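Local coordinates for periplasmic binding protein (Mycobacterium smegmatis, PDB 4MDY) that probably binds an iron-containing solute outside the cell membrane and delivers it to an ABC transporter for import, at residues I87-A93 with K114-I118. Numbering follows the deposited sequence.
Sequences IPVEEIA and KLSEI
V89 faces 114-118 with both of its methyl groups, and each meets a different residue. CG1 lies 4.0 Å from CD1 of I118, while CG2 lies 4.0 Å from CD2 of L115. With chi1 at 172°, CG1 stands anti to the backbone N and is directed at I118, and CG2, anti to the carbonyl carbon, is directed at L115. Valine suits the place because its branch at CB puts a methyl against each of two partners close to the backbone. L115 answers mainly with one branch: its CD2 reaches V89 and also lies 4.1 Å from CD1 of I92 and 4.2 Å from CG2 of I87. Leucine branches at CG, one bond further out, which lets one methyl touch three aliphatic side chains. Its chi2 of 175° sends CD1 on along the chain, farther from V89, and leaves CD2 as the side branch turned to V89 and I92, whose side chains each run at a slant to it. Helices 89-94 and 109-116 belong to the alternating strand-helix succession of one lobe of this family 8 solute-binding protein, with strand 99-102 between them in sequence. I100 of that strand touches I92, L115 and I118, which places the apolar seam against the strand.

Further along, I118 sends CD1 over the first turn of helix 89-94. CD1 sits 3.7 Å from CB of A93 and equally close to the carbonyl O of V89, an oxygen that already accepts the backbone N-H of A93. Isoleucine supplies both this longer CG1-CD1 arm and a CG2 lying 3.9 Å from CA of A93, where the small alanine permits so near an approach. At the outer margin, K114 lends its aliphatic base, while its ammonium group turns away to a salt bridge with D110.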
ATOM      1  N   ILE A  87     -10.182 -15.286   5.026  1.00 29.47           N
ATOM      2  CA  ILE A  87      -8.958 -15.973   4.642  1.00 29.12           C
ATOM      3  C   ILE A  87      -9.330 -17.412   4.291  1.00 27.75           C
ATOM      4  O   ILE A  87      -9.948 -18.100   5.107  1.00 26.71           O
ATOM      5  CB  ILE A  87      -7.913 -15.936   5.772  1.00 29.93           C
ATOM      6  CG1 ILE A  87      -7.490 -14.485   6.040  1.00 32.55           C
ATOM      7  CG2 ILE A  87      -6.699 -16.780   5.410  1.00 29.55           C
ATOM      8  CD1 ILE A  87      -6.882 -14.268   7.407  1.00 34.16           C
ATOM      9  N   PRO A  88      -8.991 -17.857   3.064  1.00 28.65           N
ATOM     10  CA  PRO A  88      -9.375 -19.202   2.629  1.00 28.28           C
ATOM     11  C   PRO A  88      -8.454 -20.266   3.222  1.00 24.98           C
ATOM     12  O   PRO A  88      -7.474 -20.671   2.598  1.00 23.49           O
ATOM     13  CB  PRO A  88      -9.247 -19.122   1.103  1.00 29.16           C
ATOM     14  CG  PRO A  88      -8.177 -18.111   0.873  1.00 27.64           C
ATOM     15  CD  PRO A  88      -8.275 -17.121   2.004  1.00 28.29           C
ATOM     16  N   VAL A  89      -8.789 -20.721   4.425  1.00 25.01           N
ATOM     17  CA  VAL A  89      -7.920 -21.621   5.181  1.00 27.28           C
ATOM     18  C   VAL A  89      -7.742 -22.965   4.471  1.00 28.17           C
ATOM     19  O   VAL A  89      -6.617 -23.468   4.380  1.00 22.38           O
ATOM     20  CB  VAL A  89      -8.433 -21.823   6.625  1.00 29.87           C
ATOM     21  CG1 VAL A  89      -7.639 -22.908   7.347  1.00 29.75           C
ATOM     22  CG2 VAL A  89      -8.351 -20.508   7.392  1.00 32.13           C
ATOM     23  N   GLU A  90      -8.840 -23.523   3.955  1.00 31.03           N
ATOM     24  CA  GLU A  90      -8.799 -24.829   3.289  1.00 33.24           C
ATOM     25  C   GLU A  90      -7.960 -24.780   2.014  1.00 31.02           C
ATOM     26  O   GLU A  90      -7.203 -25.712   1.740  1.00 32.03           O
ATOM     27  CB  GLU A  90     -10.212 -25.343   2.963  1.00 38.95           C
ATOM     28  CG  GLU A  90     -11.114 -25.585   4.171  1.00 49.80           C
ATOM     29  CD  GLU A  90     -10.728 -26.797   5.012  1.00 61.50           C
ATOM     30  OE1 GLU A  90      -9.738 -27.497   4.685  1.00 67.87           O
ATOM     31  OE2 GLU A  90     -11.429 -27.053   6.016  1.00 75.02           O
ATOM     32  N   GLU A  91      -8.089 -23.701   1.242  1.00 29.41           N
ATOM     33  CA  GLU A  91      -7.272 -23.531   0.036  1.00 31.30           C
ATOM     34  C   GLU A  91      -5.791 -23.467   0.395  1.00 28.05           C
ATOM     35  O   GLU A  91      -4.952 -24.094  -0.246  1.00 25.75           O
ATOM     36  CB  GLU A  91      -7.655 -22.259  -0.723  1.00 37.07           C
ATOM     37  CG  GLU A  91      -9.097 -22.232  -1.220  1.00 43.44           C
ATOM     38  CD  GLU A  91      -9.327 -21.295  -2.403  1.00 53.11           C
ATOM     39  OE1 GLU A  91      -8.383 -21.061  -3.193  1.00 52.14           O
ATOM     40  OE2 GLU A  91     -10.470 -20.804  -2.555  1.00 63.78           O
ATOM     41  N   ILE A  92      -5.475 -22.702   1.431  1.00 26.36           N
ATOM     42  CA  ILE A  92      -4.089 -22.542   1.853  1.00 24.55           C
ATOM     43  C   ILE A  92      -3.497 -23.892   2.304  1.00 22.01           C
ATOM     44  O   ILE A  92      -2.412 -24.270   1.869  1.00 23.91           O
ATOM     45  CB  ILE A  92      -3.961 -21.431   2.921  1.00 23.12           C
ATOM     46  CG1 ILE A  92      -4.280 -20.076   2.277  1.00 23.56           C
ATOM     47  CG2 ILE A  92      -2.556 -21.418   3.517  1.00 23.69           C
ATOM     48  CD1 ILE A  92      -4.606 -18.965   3.245  1.00 25.20           C
ATOM     49  N   ALA A  93      -4.222 -24.632   3.139  1.00 22.66           N
ATOM     50  CA  ALA A  93      -3.782 -25.972   3.552  1.00 26.06           C
ATOM     51  C   ALA A  93      -3.450 -26.870   2.350  1.00 26.63           C
ATOM     52  O   ALA A  93      -2.433 -27.573   2.345  1.00 26.67           O
ATOM     53  CB  ALA A  93      -4.835 -26.623   4.437  1.00 26.87           C
ATOM     54  N   LYS A 114      -5.705 -21.417  13.365  1.00 23.98           N
ATOM     55  CA  LYS A 114      -6.004 -22.310  12.241  1.00 24.44           C
ATOM     56  C   LYS A 114      -4.892 -22.368  11.187  1.00 24.08           C
ATOM     57  O   LYS A 114      -4.556 -23.448  10.683  1.00 21.30           O
ATOM     58  CB  LYS A 114      -7.311 -21.884  11.578  1.00 25.92           C
ATOM     59  CG  LYS A 114      -8.534 -22.090  12.450  1.00 25.13           C
ATOM     60  CD  LYS A 114      -9.770 -21.506  11.793  1.00 26.90           C
ATOM     61  CE  LYS A 114     -11.019 -21.848  12.582  1.00 29.30           C
ATOM     62  NZ  LYS A 114     -12.162 -20.970  12.208  1.00 32.36           N
ATOM     63  N   LEU A 115      -4.330 -21.209  10.848  1.00 22.42           N
ATOM     64  CA  LEU A 115      -3.231 -21.149   9.884  1.00 22.33           C
ATOM     65  C   LEU A 115      -1.946 -21.739  10.469  1.00 21.70           C
ATOM     66  O   LEU A 115      -1.172 -22.378   9.751  1.00 21.34           O
ATOM     67  CB  LEU A 115      -2.992 -19.704   9.419  1.00 22.24           C
ATOM     68  CG  LEU A 115      -4.112 -19.040   8.608  1.00 21.85           C
ATOM     69  CD1 LEU A 115      -3.749 -17.581   8.336  1.00 22.82           C
ATOM     70  CD2 LEU A 115      -4.394 -19.767   7.301  1.00 23.09           C
ATOM     71  N   SER A 116      -1.727 -21.541  11.770  1.00 21.81           N
ATOM     72  CA  SER A 116      -0.516 -22.041  12.421  1.00 22.29           C
ATOM     73  C   SER A 116      -0.462 -23.557  12.431  1.00 24.97           C
ATOM     74  O   SER A 116       0.619 -24.134  12.450  1.00 26.92           O
ATOM     75  CB  SER A 116      -0.400 -21.509  13.845  1.00 22.02           C
ATOM     76  OG  SER A 116      -0.210 -20.112  13.796  1.00 23.39           O
ATOM     77  N   GLU A 117      -1.632 -24.192  12.417  1.00 26.42           N
ATOM     78  CA  GLU A 117      -1.715 -25.644  12.275  1.00 28.93           C
ATOM     79  C   GLU A 117      -1.164 -26.105  10.926  1.00 26.53           C
ATOM     80  O   GLU A 117      -0.677 -27.222  10.802  1.00 27.19           O
ATOM     81  CB  GLU A 117      -3.163 -26.101  12.432  1.00 33.93           C
ATOM     82  CG  GLU A 117      -3.307 -27.583  12.679  1.00 40.51           C
ATOM     83  CD  GLU A 117      -4.741 -27.974  12.952  1.00 48.60           C
ATOM     84  OE1 GLU A 117      -5.626 -27.627  12.137  1.00 46.37           O
ATOM     85  OE2 GLU A 117      -4.981 -28.625  13.986  1.00 58.56           O
ATOM     86  N   ILE A 118      -1.229 -25.232   9.924  1.00 25.15           N
ATOM     87  CA  ILE A 118      -0.750 -25.557   8.584  1.00 24.56           C
ATOM     88  C   ILE A 118       0.748 -25.303   8.475  1.00 23.94           C
ATOM     89  O   ILE A 118       1.504 -26.167   8.020  1.00 23.74           O
ATOM     90  CB  ILE A 118      -1.505 -24.748   7.509  1.00 25.43           C
ATOM     91  CG1 ILE A 118      -3.014 -24.979   7.641  1.00 27.95           C
ATOM     92  CG2 ILE A 118      -1.027 -25.130   6.109  1.00 26.16           C
ATOM     93  CD1 ILE A 118      -3.865 -23.989   6.872  1.00 30.95           C
TER